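Local coordinates for succinate dehydrogenase (Membrane anchor subunit) (Mycolicibacterium smegmatis, PDB 7D6V), which serves as a membrane anchor of mycobacterial succinate dehydrogenase Sdh1, holds a membrane-embedded Rieske-type iron-sulfur cluster and probably relays electrons from succinate oxidation to quinone, at residues C[98-101]-C[102-105]; C[157-160]-C[161-165]; C[166-169]-C[170-174]; C[194-197]-C[198-202]; C[209-213]-C[214-218]. All blocks are in the same frame, centred on the assembly; numbering follows the deposited sequence.

Contact 1: C[98-101]-C[102-105]; sequences PMAF and ISLP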
loop_
_atom_site.group_PDB
_atom_site.type_symbol
_atom_site.label_atom_id
_atom_site.label_comp_id
_atom_site.label_asym_id
_atom_site.label_seq_id
_atom_site.Cartn_x
_atom_site.Cartn_y
_atom_site.Cartn_z
ATOM N N PRO C 98 -52.884 -17.322 3.588
ATOM C CA PRO C 98 -52.612 -17.048 4.999
ATOM C C PRO C 98 -53.373 -15.819 5.463
ATOM O O PRO C 98 -53.695 -14.926 4.678
ATOM C CB PRO C 98 -51.097 -16.821 5.032
ATOM C CG PRO C 98 -50.758 -16.369 3.661
ATOM C CD PRO C 98 -51.724 -17.036 2.728
ATOM N N MET C 99 -53.667 -15.785 6.762
ATOM C CA MET C 99 -54.438 -14.675 7.309
ATOM C C MET C 99 -53.709 -13.345 7.173
ATOM O O MET C 99 -54.350 -12.292 7.244
ATOM C CB MET C 99 -54.783 -14.949 8.771
ATOM C CG MET C 99 -56.178 -15.514 8.966
ATOM S SD MET C 99 -56.781 -15.319 10.647
ATOM C CE MET C 99 -58.116 -16.509 10.663
ATOM N N ALA C 100 -52.397 -13.371 6.958
ATOM C CA ALA C 100 -51.582 -12.175 6.786
ATOM C C ALA C 100 -51.003 -12.104 5.376
ATOM O O ALA C 100 -49.827 -11.797 5.181
ATOM C CB ALA C 100 -50.467 -12.123 7.826
ATOM N N PHE C 101 -51.834 -12.404 4.378
ATOM C CA PHE C 101 -51.417 -12.391 2.982
ATOM C C PHE C 101 -51.075 -10.996 2.477
ATOM O O PHE C 101 -50.509 -10.875 1.388
ATOM C CB PHE C 101 -52.517 -12.987 2.107
ATOM C CG PHE C 101 -53.773 -12.164 2.075
ATOM C CD1 PHE C 101 -54.014 -11.285 1.034
ATOM C CD2 PHE C 101 -54.711 -12.268 3.085
ATOM C CE1 PHE C 101 -55.164 -10.528 1.004
ATOM C CE2 PHE C 101 -55.861 -11.513 3.057
ATOM C CZ PHE C 101 -56.087 -10.644 2.015
ATOM N N ILE C 102 -51.435 -9.950 3.217
ATOM C CA ILE C 102 -51.114 -8.593 2.793
ATOM C C ILE C 102 -49.630 -8.306 2.985
ATOM O O ILE C 102 -48.988 -7.691 2.128
ATOM C CB ILE C 102 -51.994 -7.583 3.551
ATOM C CG1 ILE C 102 -53.447 -7.701 3.093
ATOM C CG2 ILE C 102 -51.478 -6.167 3.363
ATOM C CD1 ILE C 102 -53.655 -7.362 1.639
ATOM N N SER C 103 -49.057 -8.760 4.098
ATOM C CA SER C 103 -47.703 -8.389 4.481
ATOM C C SER C 103 -46.670 -9.480 4.267
ATOM O O SER C 103 -45.514 -9.161 3.990
ATOM C CB SER C 103 -47.668 -7.970 5.954
ATOM O OG SER C 103 -48.265 -8.962 6.764
ATOM N N LEU C 104 -47.047 -10.749 4.405
ATOM C CA LEU C 104 -46.071 -11.826 4.261
ATOM C C LEU C 104 -45.365 -11.830 2.909
ATOM O O LEU C 104 -44.135 -12.017 2.895
ATOM C CB LEU C 104 -46.745 -13.177 4.528
ATOM C CG LEU C 104 -47.103 -13.490 5.981
ATOM C CD1 LEU C 104 -47.702 -14.879 6.095
ATOM C CD2 LEU C 104 -45.889 -13.357 6.884
ATOM N N PRO C 105 -46.041 -11.662 1.763
ATOM C CA PRO C 105 -45.288 -11.575 0.501
ATOM C C PRO C 105 -44.274 -10.447 0.483
ATOM O O PRO C 105 -43.149 -10.636 0.005
ATOM C CB PRO C 105 -46.389 -11.361 -0.547
ATOM C CG PRO C 105 -47.606 -11.914 0.067
ATOM C CD PRO C 105 -47.494 -11.636 1.525
#

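Contact 2: C[157-160]-C[161-165]; sequences YFFY and AAVLI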
loop_
_atom_site.group_PDB
_atom_site.type_symbol
_atom_site.label_atom_id
_atom_site.label_comp_id
_atom_site.label_asym_id
_atom_site.label_seq_id
_atom_site.Cartn_x
_atom_site.Cartn_y
_atom_site.Cartn_z
ATOM N N TYR C 157 -37.822 -0.628 -2.927
ATOM C CA TYR C 157 -39.275 -0.566 -2.827
ATOM C C TYR C 157 -39.790 -1.528 -1.767
ATOM O O TYR C 157 -40.721 -1.204 -1.016
ATOM C CB TYR C 157 -39.897 -0.849 -4.189
ATOM C CG TYR C 157 -39.648 0.277 -5.155
ATOM C CD1 TYR C 157 -40.607 1.248 -5.384
ATOM C CD2 TYR C 157 -38.436 0.385 -5.814
ATOM C CE1 TYR C 157 -40.370 2.284 -6.254
ATOM C CE2 TYR C 157 -38.191 1.415 -6.682
ATOM C CZ TYR C 157 -39.158 2.361 -6.899
ATOM O OH TYR C 157 -38.911 3.387 -7.770
ATOM N N PHE C 158 -39.178 -2.706 -1.669
ATOM C CA PHE C 158 -39.487 -3.589 -0.555
ATOM C C PHE C 158 -39.016 -2.993 0.762
ATOM O O PHE C 158 -39.594 -3.285 1.810
ATOM C CB PHE C 158 -38.869 -4.964 -0.793
ATOM C CG PHE C 158 -39.401 -5.648 -2.011
ATOM C CD1 PHE C 158 -40.750 -5.927 -2.125
ATOM C CD2 PHE C 158 -38.560 -5.995 -3.052
ATOM C CE1 PHE C 158 -41.248 -6.543 -3.248
ATOM C CE2 PHE C 158 -39.054 -6.614 -4.175
ATOM C CZ PHE C 158 -40.399 -6.890 -4.273
ATOM N N PHE C 159 -37.996 -2.137 0.725
ATOM C CA PHE C 159 -37.599 -1.399 1.920
ATOM C C PHE C 159 -38.682 -0.415 2.350
ATOM O O PHE C 159 -38.984 -0.297 3.542
ATOM C CB PHE C 159 -36.271 -0.685 1.666
ATOM C CG PHE C 159 -35.967 0.403 2.652
ATOM C CD1 PHE C 159 -35.620 0.100 3.954
ATOM C CD2 PHE C 159 -36.019 1.730 2.270
ATOM C CE1 PHE C 159 -35.340 1.096 4.853
ATOM C CE2 PHE C 159 -35.740 2.729 3.167
ATOM C CZ PHE C 159 -35.402 2.413 4.459
ATOM N N TYR C 160 -39.281 0.297 1.395
ATOM C CA TYR C 160 -40.399 1.179 1.726
ATOM C C TYR C 160 -41.573 0.387 2.297
ATOM O O TYR C 160 -42.194 0.786 3.297
ATOM C CB TYR C 160 -40.846 1.962 0.492
ATOM C CG TYR C 160 -39.735 2.657 -0.261
ATOM C CD1 TYR C 160 -38.670 3.238 0.407
ATOM C CD2 TYR C 160 -39.761 2.740 -1.646
ATOM C CE1 TYR C 160 -37.658 3.872 -0.281
ATOM C CE2 TYR C 160 -38.753 3.369 -2.342
ATOM C CZ TYR C 160 -37.706 3.937 -1.653
ATOM O OH TYR C 160 -36.696 4.571 -2.338
ATOM N N ALA C 161 -41.890 -0.747 1.668
ATOM C CA ALA C 161 -42.961 -1.598 2.172
ATOM C C ALA C 161 -42.652 -2.091 3.578
ATOM O O ALA C 161 -43.546 -2.178 4.427
ATOM C CB ALA C 161 -43.186 -2.773 1.224
ATOM N N ALA C 162 -41.388 -2.425 3.841
ATOM C CA ALA C 162 -40.985 -2.871 5.166
ATOM C C ALA C 162 -41.098 -1.754 6.188
ATOM O O ALA C 162 -41.410 -2.018 7.350
ATOM C CB ALA C 162 -39.558 -3.412 5.124
ATOM N N VAL C 163 -40.846 -0.509 5.784
ATOM C CA VAL C 163 -41.075 0.616 6.686
ATOM C C VAL C 163 -42.548 0.697 7.070
ATOM O O VAL C 163 -42.897 0.879 8.247
ATOM C CB VAL C 163 -40.582 1.928 6.048
ATOM C CG1 VAL C 163 -40.966 3.113 6.913
ATOM C CG2 VAL C 163 -39.080 1.887 5.851
ATOM N N LEU C 164 -43.437 0.548 6.086
ATOM C CA LEU C 164 -44.866 0.583 6.397
ATOM C C LEU C 164 -45.270 -0.565 7.322
ATOM O O LEU C 164 -46.036 -0.374 8.278
ATOM C CB LEU C 164 -45.687 0.550 5.110
ATOM C CG LEU C 164 -45.403 1.658 4.100
ATOM C CD1 LEU C 164 -46.451 1.654 3.005
ATOM C CD2 LEU C 164 -45.348 3.011 4.784
ATOM N N ILE C 165 -44.761 -1.769 7.053
ATOM C CA ILE C 165 -45.105 -2.924 7.877
ATOM C C ILE C 165 -44.531 -2.779 9.283
ATOM O O ILE C 165 -45.146 -3.222 10.261
ATOM C CB ILE C 165 -44.636 -4.218 7.189
ATOM C CG1 ILE C 165 -45.337 -4.377 5.841
ATOM C CG2 ILE C 165 -44.912 -5.431 8.061
ATOM C CD1 ILE C 165 -44.765 -5.476 4.982
#

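Contact 3: C[166-169]-C[170-174]; sequences SLVN and TYDAI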
loop_
_atom_site.group_PDB
_atom_site.type_symbol
_atom_site.label_atom_id
_atom_site.label_comp_id
_atom_site.label_asym_id
_atom_site.label_seq_id
_atom_site.Cartn_x
_atom_site.Cartn_y
_atom_site.Cartn_z
ATOM N N SER C 166 -43.355 -2.164 9.414
ATOM C CA SER C 166 -42.807 -1.872 10.733
ATOM C C SER C 166 -43.690 -0.893 11.490
ATOM O O SER C 166 -43.854 -1.012 12.707
ATOM C CB SER C 166 -41.388 -1.325 10.602
ATOM O OG SER C 166 -40.463 -2.361 10.341
ATOM N N LEU C 167 -44.256 0.090 10.792
ATOM C CA LEU C 167 -45.209 0.982 11.451
ATOM C C LEU C 167 -46.440 0.217 11.932
ATOM O O LEU C 167 -46.953 0.469 13.030
ATOM C CB LEU C 167 -45.609 2.114 10.509
ATOM C CG LEU C 167 -44.521 3.157 10.265
ATOM C CD1 LEU C 167 -44.897 4.067 9.112
ATOM C CD2 LEU C 167 -44.274 3.959 11.523
ATOM N N VAL C 168 -46.925 -0.721 11.120
ATOM C CA VAL C 168 -48.080 -1.525 11.527
ATOM C C VAL C 168 -47.750 -2.354 12.767
ATOM O O VAL C 168 -48.546 -2.439 13.714
ATOM C CB VAL C 168 -48.550 -2.408 10.357
ATOM C CG1 VAL C 168 -49.427 -3.538 10.858
ATOM C CG2 VAL C 168 -49.290 -1.572 9.337
ATOM N N ASN C 169 -46.570 -2.973 12.783
ATOM C CA ASN C 169 -46.148 -3.748 13.945
ATOM C C ASN C 169 -45.953 -2.871 15.175
ATOM O O ASN C 169 -46.214 -3.316 16.297
ATOM C CB ASN C 169 -44.866 -4.513 13.629
ATOM C CG ASN C 169 -45.087 -5.628 12.637
ATOM O OD1 ASN C 169 -46.198 -6.129 12.490
ATOM N ND2 ASN C 169 -44.028 -6.024 11.945
ATOM N N THR C 170 -45.481 -1.639 14.992
ATOM C CA THR C 170 -45.368 -0.715 16.112
ATOM C C THR C 170 -46.737 -0.385 16.687
ATOM O O THR C 170 -46.906 -0.312 17.909
ATOM C CB THR C 170 -44.652 0.557 15.669
ATOM O OG1 THR C 170 -43.516 0.206 14.874
ATOM C CG2 THR C 170 -44.189 1.354 16.873
ATOM N N TYR C 171 -47.727 -0.182 15.818
ATOM C CA TYR C 171 -49.085 0.034 16.305
ATOM C C TYR C 171 -49.578 -1.171 17.095
ATOM O O TYR C 171 -50.192 -1.021 18.160
ATOM C CB TYR C 171 -50.021 0.331 15.135
ATOM C CG TYR C 171 -51.458 0.514 15.552
ATOM C CD1 TYR C 171 -51.919 1.739 16.001
ATOM C CD2 TYR C 171 -52.352 -0.544 15.512
ATOM C CE1 TYR C 171 -53.227 1.907 16.391
ATOM C CE2 TYR C 171 -53.660 -0.385 15.902
ATOM C CZ TYR C 171 -54.093 0.843 16.339
ATOM O OH TYR C 171 -55.401 1.001 16.725
ATOM N N ASP C 172 -49.321 -2.375 16.582
ATOM C CA ASP C 172 -49.709 -3.593 17.290
ATOM C C ASP C 172 -49.073 -3.654 18.674
ATOM O O ASP C 172 -49.749 -3.928 19.674
ATOM C CB ASP C 172 -49.310 -4.818 16.469
ATOM C CG ASP C 172 -50.345 -5.188 15.439
ATOM O OD1 ASP C 172 -51.546 -5.131 15.759
ATOM O OD2 ASP C 172 -49.961 -5.531 14.303
ATOM N N ALA C 173 -47.768 -3.390 18.748
ATOM C CA ALA C 173 -47.066 -3.441 20.024
ATOM C C ALA C 173 -47.606 -2.402 20.997
ATOM O O ALA C 173 -47.743 -2.676 22.194
ATOM C CB ALA C 173 -45.567 -3.245 19.809
ATOM N N ILE C 174 -47.912 -1.200 20.508
ATOM C CA ILE C 174 -48.435 -0.162 21.388
ATOM C C ILE C 174 -49.804 -0.554 21.927
ATOM O O ILE C 174 -50.093 -0.369 23.114
ATOM C CB ILE C 174 -48.474 1.191 20.659
ATOM C CG1 ILE C 174 -47.056 1.706 20.431
ATOM C CG2 ILE C 174 -49.277 2.199 21.452
ATOM C CD1 ILE C 174 -46.985 2.928 19.555
#

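Contact 4: C[194-197]-C[198-202]; sequences GNVI and LLWVY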
loop_
_atom_site.group_PDB
_atom_site.type_symbol
_atom_site.label_atom_id
_atom_site.label_comp_id
_atom_site.label_asym_id
_atom_site.label_seq_id
_atom_site.Cartn_x
_atom_site.Cartn_y
_atom_site.Cartn_z
ATOM N N GLY C 194 -39.534 -5.634 22.421
ATOM C CA GLY C 194 -38.174 -5.934 22.012
ATOM C C GLY C 194 -38.095 -6.364 20.562
ATOM O O GLY C 194 -37.200 -5.938 19.826
ATOM N N ASN C 195 -39.041 -7.201 20.129
ATOM C CA ASN C 195 -39.058 -7.636 18.737
ATOM C C ASN C 195 -39.265 -6.458 17.795
ATOM O O ASN C 195 -38.601 -6.361 16.759
ATOM C CB ASN C 195 -40.148 -8.689 18.535
ATOM C CG ASN C 195 -40.174 -9.235 17.125
ATOM O OD1 ASN C 195 -39.178 -9.753 16.630
ATOM N ND2 ASN C 195 -41.321 -9.125 16.469
ATOM N N VAL C 196 -40.179 -5.552 18.140
ATOM C CA VAL C 196 -40.442 -4.391 17.295
ATOM C C VAL C 196 -39.215 -3.492 17.213
ATOM O O VAL C 196 -38.854 -3.005 16.133
ATOM C CB VAL C 196 -41.676 -3.630 17.813
ATOM C CG1 VAL C 196 -41.732 -2.234 17.225
ATOM C CG2 VAL C 196 -42.935 -4.394 17.471
ATOM N N ILE C 197 -38.551 -3.260 18.347
ATOM C CA ILE C 197 -37.351 -2.427 18.354
ATOM C C ILE C 197 -36.262 -3.046 17.488
ATOM O O ILE C 197 -35.609 -2.356 16.694
ATOM C CB ILE C 197 -36.870 -2.201 19.799
ATOM C CG1 ILE C 197 -37.842 -1.296 20.551
ATOM C CG2 ILE C 197 -35.474 -1.605 19.818
ATOM C CD1 ILE C 197 -37.583 -1.233 22.037
ATOM N N LEU C 198 -36.049 -4.356 17.619
ATOM C CA LEU C 198 -35.001 -5.007 16.838
ATOM C C LEU C 198 -35.344 -5.028 15.354
ATOM O O LEU C 198 -34.455 -4.903 14.503
ATOM C CB LEU C 198 -34.762 -6.417 17.368
ATOM C CG LEU C 198 -33.961 -6.441 18.671
ATOM C CD1 LEU C 198 -33.942 -7.829 19.274
ATOM C CD2 LEU C 198 -32.551 -5.940 18.433
ATOM N N LEU C 199 -36.628 -5.178 15.021
ATOM C CA LEU C 199 -37.048 -5.088 13.627
ATOM C C LEU C 199 -36.781 -3.701 13.066
ATOM O O LEU C 199 -36.352 -3.561 11.917
ATOM C CB LEU C 199 -38.527 -5.438 13.496
ATOM C CG LEU C 199 -38.898 -6.917 13.572
ATOM C CD1 LEU C 199 -40.402 -7.079 13.479
ATOM C CD2 LEU C 199 -38.204 -7.698 12.477
ATOM N N TRP C 200 -37.039 -2.662 13.860
ATOM C CA TRP C 200 -36.722 -1.308 13.419
ATOM C C TRP C 200 -35.228 -1.140 13.191
ATOM O O TRP C 200 -34.810 -0.499 12.221
ATOM C CB TRP C 200 -37.221 -0.288 14.440
ATOM C CG TRP C 200 -38.608 0.195 14.193
ATOM C CD1 TRP C 200 -39.661 0.115 15.047
ATOM C CD2 TRP C 200 -39.092 0.856 13.019
ATOM N NE1 TRP C 200 -40.776 0.673 14.480
ATOM C CE2 TRP C 200 -40.454 1.138 13.234
ATOM C CE3 TRP C 200 -38.509 1.234 11.806
ATOM C CZ2 TRP C 200 -41.240 1.779 12.285
ATOM C CZ3 TRP C 200 -39.293 1.866 10.866
ATOM C CH2 TRP C 200 -40.643 2.133 11.110
ATOM N N VAL C 201 -34.406 -1.698 14.080
ATOM C CA VAL C 201 -32.957 -1.604 13.914
ATOM C C VAL C 201 -32.526 -2.277 12.615
ATOM O O VAL C 201 -31.727 -1.731 11.843
ATOM C CB VAL C 201 -32.237 -2.211 15.130
ATOM C CG1 VAL C 201 -30.740 -2.255 14.892
ATOM C CG2 VAL C 201 -32.549 -1.414 16.377
ATOM N N TYR C 202 -33.058 -3.472 12.352
ATOM C CA TYR C 202 -32.709 -4.185 11.128
ATOM C C TYR C 202 -33.165 -3.425 9.888
ATOM O O TYR C 202 -32.437 -3.351 8.893
ATOM C CB TYR C 202 -33.315 -5.586 11.146
ATOM C CG TYR C 202 -33.212 -6.302 9.823
ATOM C CD1 TYR C 202 -31.979 -6.666 9.303
ATOM C CD2 TYR C 202 -34.347 -6.609 9.090
ATOM C CE1 TYR C 202 -31.881 -7.316 8.093
ATOM C CE2 TYR C 202 -34.258 -7.257 7.883
ATOM C CZ TYR C 202 -33.024 -7.611 7.389
ATOM O OH TYR C 202 -32.938 -8.262 6.184
#

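Contact 5: C[209-213]-C[214-218]; sequences CRHVT and GGRLK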
loop_
_atom_site.group_PDB
_atom_site.type_symbol
_atom_site.label_atom_id
_atom_site.label_comp_id
_atom_site.label_asym_id
_atom_site.label_seq_id
_atom_site.Cartn_x
_atom_site.Cartn_y
_atom_site.Cartn_z
ATOM N N CYS C 209 -31.417 1.935 2.728
ATOM C CA CYS C 209 -31.625 3.074 3.615
ATOM C C CYS C 209 -30.385 3.958 3.668
ATOM O O CYS C 209 -30.490 5.189 3.660
ATOM C CB CYS C 209 -31.996 2.587 5.014
ATOM S SG CYS C 209 -32.279 3.905 6.212
ATOM N N ARG C 210 -29.204 3.343 3.720
ATOM C CA ARG C 210 -27.960 4.102 3.724
ATOM C C ARG C 210 -27.824 4.940 2.462
ATOM O O ARG C 210 -27.396 6.098 2.516
ATOM C CB ARG C 210 -26.778 3.147 3.862
ATOM C CG ARG C 210 -25.470 3.802 4.235
ATOM C CD ARG C 210 -24.344 2.795 4.169
ATOM N NE ARG C 210 -23.050 3.389 4.481
ATOM C CZ ARG C 210 -21.888 2.860 4.124
ATOM N NH1 ARG C 210 -21.856 1.729 3.439
ATOM N NH2 ARG C 210 -20.757 3.464 4.449
ATOM N N HIS C 211 -28.180 4.366 1.315
ATOM C CA HIS C 211 -28.121 5.097 0.056
ATOM C C HIS C 211 -29.147 6.222 0.014
ATOM O O HIS C 211 -28.832 7.342 -0.403
ATOM C CB HIS C 211 -28.333 4.122 -1.099
ATOM C CG HIS C 211 -28.421 4.777 -2.438
ATOM N ND1 HIS C 211 -29.616 4.941 -3.102
ATOM C CD2 HIS C 211 -27.467 5.293 -3.246
ATOM C CE1 HIS C 211 -29.394 5.540 -4.256
ATOM N NE2 HIS C 211 -28.099 5.765 -4.368
ATOM N N VAL C 212 -30.377 5.946 0.448
ATOM C CA VAL C 212 -31.455 6.921 0.319
ATOM C C VAL C 212 -31.242 8.098 1.262
ATOM O O VAL C 212 -31.501 9.252 0.898
ATOM C CB VAL C 212 -32.814 6.236 0.548
ATOM C CG1 VAL C 212 -33.894 7.257 0.827
ATOM C CG2 VAL C 212 -33.186 5.401 -0.658
ATOM N N THR C 213 -30.760 7.839 2.480
ATOM C CA THR C 213 -30.627 8.913 3.460
ATOM C C THR C 213 -29.558 9.915 3.041
ATOM O O THR C 213 -29.852 11.094 2.820
ATOM C CB THR C 213 -30.314 8.331 4.838
ATOM O OG1 THR C 213 -29.303 7.325 4.722
ATOM C CG2 THR C 213 -31.564 7.722 5.448
ATOM N N GLY C 214 -28.309 9.473 2.940
ATOM C CA GLY C 214 -27.274 10.357 2.444
ATOM C C GLY C 214 -26.199 9.695 1.609
ATOM O O GLY C 214 -25.223 10.346 1.232
ATOM N N GLY C 215 -26.363 8.409 1.303
ATOM C CA GLY C 215 -25.326 7.694 0.583
ATOM C C GLY C 215 -25.131 8.175 -0.839
ATOM O O GLY C 215 -24.013 8.148 -1.359
ATOM N N ARG C 216 -26.203 8.622 -1.484
ATOM C CA ARG C 216 -26.152 9.072 -2.868
ATOM C C ARG C 216 -25.705 10.518 -3.017
ATOM O O ARG C 216 -25.609 11.002 -4.149
ATOM C CB ARG C 216 -27.522 8.893 -3.521
ATOM C CG ARG C 216 -28.608 9.733 -2.887
ATOM C CD ARG C 216 -29.944 9.505 -3.557
ATOM N NE ARG C 216 -29.941 10.007 -4.926
ATOM C CZ ARG C 216 -30.860 9.702 -5.834
ATOM N NH1 ARG C 216 -31.862 8.895 -5.517
ATOM N NH2 ARG C 216 -30.778 10.205 -7.058
ATOM N N LEU C 217 -25.439 11.220 -1.922
ATOM C CA LEU C 217 -24.995 12.602 -2.001
ATOM C C LEU C 217 -23.512 12.670 -2.352
ATOM O O LEU C 217 -22.754 11.718 -2.155
ATOM C CB LEU C 217 -25.253 13.327 -0.680
ATOM C CG LEU C 217 -26.707 13.670 -0.363
ATOM C CD1 LEU C 217 -26.860 14.033 1.098
ATOM C CD2 LEU C 217 -27.199 14.798 -1.243
ATOM N N LYS C 218 -23.102 13.820 -2.883
ATOM C CA LYS C 218 -21.698 14.077 -3.183
ATOM C C LYS C 218 -21.031 14.960 -2.138
ATOM O O LYS C 218 -19.973 14.605 -1.612
ATOM C CB LYS C 218 -21.550 14.718 -4.568
ATOM C CG LYS C 218 -20.100 14.977 -4.953
ATOM C CD LYS C 218 -19.971 15.600 -6.331
ATOM C CE LYS C 218 -20.169 14.577 -7.426
ATOM N NZ LYS C 218 -19.044 13.608 -7.466
#

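Contact 1: C[98-101]-C[102-105]
The carbonyl oxygen of Ala100 is gripped by two backbone amides of the next turn. The stronger bond comes from Leu104, whose N lies 3.1 Å from Ala100 O with an N-H...O angle of 168°, approaching nearly along the C=O axis; the amide of Ser103 adds a weak bond to the same oxygen. Just before this, Pro98 to Phe101 form a type I beta turn, closed by a weak bond from Phe101 N to Pro98 O, and the chain reaches helix 104-112 after two more residues, Ile102 and Ser103. Proline suits the helix start, where an amide hydrogen is not needed: Pro105 has no N-H for Phe101 O, and its ring atom CD sits beside that oxygen.

The side chains pack in two places. CG of Phe101 sits between its own backbone N and carbonyl carbon (chi1 66°), which turns the ring so that Ile102 can lie beside it. Ile102 CG1 stands over one face, 4.1 Å from the centroid of the Phe101 ring, and its end atom CD1 reaches ring atom CE1 of Phe101 at 3.6 Å. Apart from this pair, Leu104 forms a small apolar patch: its CG is 4.1 Å from Ala100 CB, while its branch CD1 crosses to Pro98 CB. A methyl as small as that of Ala100 lets the leucine close over the turn.

In the fold, Pro98 and Leu104 lean on Phe54 and Ala53 of helix 33-55, Phe101 meets Val90 in a loop, and the chain runs on into helix 104-112.

Contact 2: C[157-160]-C[161-165]
Phe159 and Val163 stand one turn apart on helix 155-175, a regular alpha-helix of the bundle that embeds this anchor subunit in the membrane. The backbone follows the i to i+4 pattern through the whole region, each amide from Ala161 to Leu164 bonding to the carbonyl four residues before it, as Ala162 N does to Phe158 O at 2.8 Å.

The tight side holds Phe159, Ala162 and Ile165. The buried ring of Phe159 packs against Cys206 and against Cys209 of helix 207-215, and the side chain is about 6 Å from the iron-sulfur cluster at its nearest atoms. Ala162, with a bare methyl, lets Phe110 of helix 104-112 come close. Ile165 meets Leu107 of that helix, and Phe158 packs on it too, near the bound lipid.

The exposed side belongs to Leu164, whose CG does little more within the helix than rest near Tyr160 O. Tyr157 and Tyr160 are partly exposed but face protein partners: Tyr160 lays CE2 over one face of the Tyr157 ring and packs on Val212, while Tyr157 reaches Ile239 of the iron-sulfur subunit.

What joins the two segments through side chains is a single CH-pi contact. Phe159 has CG anti to its backbone N (chi1 163°), which sends the ring outward, leaning slightly toward the following turn, and a beta-branched valine offers a methyl to its face there: Val163 CG2 stands 4.1 Å from the centroid of the Phe159 ring, 19° off its normal.

Contact 3: C[166-169]-C[170-174]
Two donors of Thr170 converge on the carbonyl oxygen of Ser166. The backbone bond, Thr170 N to Ser166 O at 2.9 Å, comes from one face of the carbonyl plane, and the hydroxyl OG1 of Thr170 arrives from the opposite face. The hydroxyl gets there because OG1 is anti to the threonine's carbonyl carbon (chi1 -44°), folded back beside its own N.

Further backbone bonds of the alpha-helix include those from Tyr171 N to Leu167 O, from Asp172 N to Val168 O and from Ala173 N to Asn169 O, the last at 2.9 Å.

Side-chain packing across the turn is slight. Val168 and Asp172 run side by side, pointing the same way, with Val168 CG1 4.0 Å from Asp172 OD2. Beyond the helix, buried Asp172 makes a weak hydrogen bond to His85, and Asn169 a weak one to Ser72; polar groups suit these positions since each has a loop partner.

Having given its proton to Ser166 O, Thr170 OG1 can accept from Trp200 NE1 on helix 188-204. The hydroxyl, donor to a carbonyl of its own helix and acceptor from the indole of the other, thus links the two helices by hydrogen bonds.

Contact 4: C[194-197]-C[198-202]
The indole of Trp200 and the shorter side chain of Val196 lie side by side and point the same way. Valine methyl CG1 comes obliquely at the corner of the five-membered ring formed by CD1 and NE1, with Val196 CG1 3.8 Å from Trp200 CD1 and 4.1 Å from Trp200 NE1. Further along the indole, Ser166 and Leu167 of helix 155-175 pack against it. Tryptophan suits the place because it offers apolar surface to Val196 and Leu167 and its one N-H to Thr170 OG1.

The other flat group is the amide of Asn195. Its CG is anti to its backbone N (chi1 -177°), and this brings ND2 of Asn195 against the CD1 branch of Leu199, 3.7 Å away. On the amide's oxygen side, OD1 is bonded by Thr250 OG1 of helix 240-264, a partner that suits a buried asparagine.

Underneath runs an even alpha-helical backbone, from Leu198 N to Gly194 O (2.9 Å) to Val201 N to Ile197 O (3.0 Å). Gly194 brings no side chain to its turn, and Leu198 CB lies 3.5 Å from Gly194 O. Ile197 points out to the exposed side, as an apolar residue can in a membrane protein.

At the end of the region, Tyr202 touches the iron-sulfur cluster, its ring nearly parallel to that of His240. Helix 188-204 is thus sandwiched: Val196 and Trp200 face helix 155-175, Asn195, Leu198 and Val201 face helix 240-264, and Tyr202 reaches helix 104-112 through Phe110 and Arg111.

Contact 5: C[209-213]-C[214-218]
His211 extends its ring with CG anti to the backbone N (chi1 175°), while Arg216 has CG tucked between its N and carbonyl carbon (chi1 63°) and bends again at chi3; together these turns lead the arginine's chain past the imidazole. The two cross obliquely, with Arg216 CG above one face of the His211 ring, offset toward the rim, and Arg216 CB beside its NE2-CD2 side.

The backbone widens here. Arg216 N bonds to His211 O (3.1 Å), in the carbonyl plane on a lone pair, and Gly215 N makes a weak bond to Arg210 O; both span five residues instead of four. Glycine suits position 215 because its CA lies 3.9 Å from His211 CA, and a side chain would point at the preceding turn, toward Arg210 O and His211 CA. One turn earlier, Thr213 grips Cys209 O twice, through N and, at 2.7 Å, through OG1, from opposite faces of that carbonyl.

Arg216 NH1 forms a salt bridge with Asp233 of the iron-sulfur subunit. Gly215 O accepts hydrogen bonds from Arg230 and Arg138 of that subunit, so the negative end of the helix probably attracts their charges. A wide pi-type turn thus ends helix 207-215 at the subunit interface.

Overall arrangement
All five contacts are local, each within one continuous run of residues, and they follow in series along the chain: none encloses a long loop, and none nests in or crosses another. Contact 1 leads from a loop into helix 104-112 and touches contact 2 through Ser103 and Ile165. Contacts 2 and 3 are consecutive parts of helix 155-175, their centres 13 Å apart. Contact 4, on helix 188-204, packs against both, most closely against contact 3, whose centre is 11 Å away. Contact 5 ends helix 207-215 and meets contact 2 through Cys209 and Val212. Helix 155-175 is therefore touched by contacts 1, 4 and 5 alike, linking the membrane bundle with the surface that binds the iron-sulfur subunit.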